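Local structure of putative adenylate cyclase (Vibrio parahaemolyticus, 2ACA) at residues 44-49 against 95-100. The protein is of unknown function but belongs to the CYTH family and may be a class IV-like adenylate cyclase, making cyclic AMP from ATP. Residues are numbered along the deposited sequence; the frame is centred on the assembly and turned at random.
Sequences SDWFYD and SAQSML
In both Tyr-48 and Leu-100 the first torsion puts CG beside the backbone N, anti to the carbonyl carbon, on CB atoms that already point across the gap, so that CD1 of Leu-100 can lie over the ring. That methyl sits 3.8 Å from the centroid of the Tyr-48 ring and 11° off its normal, the geometry of a CH-pi contact centred over one face. Gln-97 arrives differently: its CB does not aim at the strand, but the chain runs extended beyond CG (chi2 172°) and carries the amide to Trp-46. OE1 of Gln-97 stands 3.6 Å from CE2 of Trp-46, above the middle of the indole, with the amide plane nearly perpendicular to the ring. On the way, CG of Gln-97 passes 3.3 Å from OH of Tyr-48. Leu-64 of the neighbouring strand 61-68 touches both Tyr-48 and Gln-97, while OG of Ser-98 is hydrogen-bonded to OE2 of Glu-86 of the second subunit. Helix 93-102 is thus packed between the antiparallel CYTH sheet and the dimer partner. No hydrogen bond crosses between the segments, and the polar ends of Gln-97 and Tyr-48 only pack here; the contact is therefore largely dispersive, with shape rather than directional bonding setting helix against strand.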
# COMPACT_ATOMS: atom_id res chain seq x y z
N SER A 44 -10.82 11.47 5.05
CA SER A 44 -10.49 12.13 3.79
C SER A 44 -10.34 11.05 2.73
O SER A 44 -9.75 10.00 2.99
CB SER A 44 -9.18 12.90 3.92
OG SER A 44 -9.25 13.86 4.95
N ASP A 45 -10.90 11.30 1.56
CA ASP A 45 -10.78 10.36 0.46
C ASP A 45 -10.25 11.06 -0.78
O ASP A 45 -10.65 12.19 -1.10
CB ASP A 45 -12.13 9.70 0.16
CG ASP A 45 -12.61 8.78 1.28
OD1 ASP A 45 -13.20 9.29 2.25
OD2 ASP A 45 -12.36 7.56 1.20
N TRP A 46 -9.34 10.39 -1.46
CA TRP A 46 -8.74 10.90 -2.68
C TRP A 46 -9.01 9.87 -3.75
O TRP A 46 -8.49 8.75 -3.67
CB TRP A 46 -7.23 11.05 -2.50
CG TRP A 46 -6.81 12.17 -1.61
CD1 TRP A 46 -6.51 13.44 -2.00
CD2 TRP A 46 -6.59 12.11 -0.20
NE1 TRP A 46 -6.11 14.18 -0.90
CE2 TRP A 46 -6.15 13.39 0.21
CE3 TRP A 46 -6.71 11.10 0.76
CZ2 TRP A 46 -5.83 13.68 1.54
CZ3 TRP A 46 -6.40 11.39 2.08
CH2 TRP A 46 -5.96 12.68 2.46
N PHE A 47 -9.83 10.22 -4.74
CA PHE A 47 -10.13 9.29 -5.83
C PHE A 47 -9.16 9.53 -6.98
O PHE A 47 -8.89 10.67 -7.35
CB PHE A 47 -11.57 9.48 -6.32
CG PHE A 47 -12.61 9.19 -5.28
CD1 PHE A 47 -12.71 9.97 -4.13
CD2 PHE A 47 -13.48 8.11 -5.44
CE1 PHE A 47 -13.66 9.68 -3.15
CE2 PHE A 47 -14.43 7.81 -4.47
CZ PHE A 47 -14.52 8.59 -3.32
N TYR A 48 -8.66 8.44 -7.56
CA TYR A 48 -7.71 8.53 -8.67
C TYR A 48 -8.16 7.86 -9.95
O TYR A 48 -8.99 6.95 -9.94
CB TYR A 48 -6.37 7.91 -8.29
CG TYR A 48 -5.62 8.64 -7.22
CD1 TYR A 48 -5.97 8.51 -5.89
CD2 TYR A 48 -4.54 9.46 -7.55
CE1 TYR A 48 -5.28 9.18 -4.90
CE2 TYR A 48 -3.83 10.13 -6.56
CZ TYR A 48 -4.21 9.98 -5.25
OH TYR A 48 -3.52 10.64 -4.27
N ASP A 49 -7.58 8.31 -11.05
CA ASP A 49 -7.84 7.75 -12.37
C ASP A 49 -6.84 8.33 -13.37
O ASP A 49 -6.15 9.30 -13.08
CB ASP A 49 -9.27 8.04 -12.83
CG ASP A 49 -9.79 6.99 -13.81
OD1 ASP A 49 -8.96 6.31 -14.44
OD2 ASP A 49 -11.03 6.84 -13.95
N SER A 95 3.46 8.76 0.44
CA SER A 95 4.23 7.95 -0.50
C SER A 95 3.27 7.30 -1.49
O SER A 95 3.52 7.32 -2.70
CB SER A 95 5.02 6.88 0.25
OG SER A 95 5.96 7.50 1.10
N ALA A 96 2.17 6.76 -0.98
CA ALA A 96 1.16 6.14 -1.83
C ALA A 96 0.64 7.13 -2.88
O ALA A 96 0.51 6.79 -4.06
CB ALA A 96 -0.00 5.63 -0.97
N GLN A 97 0.34 8.36 -2.46
CA GLN A 97 -0.15 9.39 -3.38
C GLN A 97 0.88 9.66 -4.48
O GLN A 97 0.57 9.68 -5.67
CB GLN A 97 -0.43 10.69 -2.62
CG GLN A 97 -1.58 10.58 -1.61
CD GLN A 97 -1.71 11.82 -0.74
OE1 GLN A 97 -2.82 12.21 -0.36
NE2 GLN A 97 -0.59 12.45 -0.42
N SER A 98 2.13 9.85 -4.06
CA SER A 98 3.22 10.14 -4.98
C SER A 98 3.45 8.98 -5.97
O SER A 98 3.66 9.21 -7.16
CB SER A 98 4.49 10.42 -4.17
OG SER A 98 5.54 10.86 -5.01
N MSE A 99 3.38 7.75 -5.48
CA MSE A 99 3.57 6.60 -6.36
C MSE A 99 2.47 6.48 -7.40
O MSE A 99 2.74 6.18 -8.56
CB MSE A 99 3.66 5.30 -5.54
CG MSE A 99 4.98 5.13 -4.80
SE MSE A 99 5.13 3.41 -3.88
CE MSE A 99 4.13 3.91 -2.31
N LEU A 100 1.22 6.72 -7.00
CA LEU A 100 0.10 6.64 -7.95
C LEU A 100 0.25 7.70 -9.06
O LEU A 100 -0.09 7.46 -10.22
CB LEU A 100 -1.24 6.82 -7.23
CG LEU A 100 -1.79 5.65 -6.40
CD1 LEU A 100 -3.19 6.00 -5.86
CD2 LEU A 100 -1.85 4.41 -7.27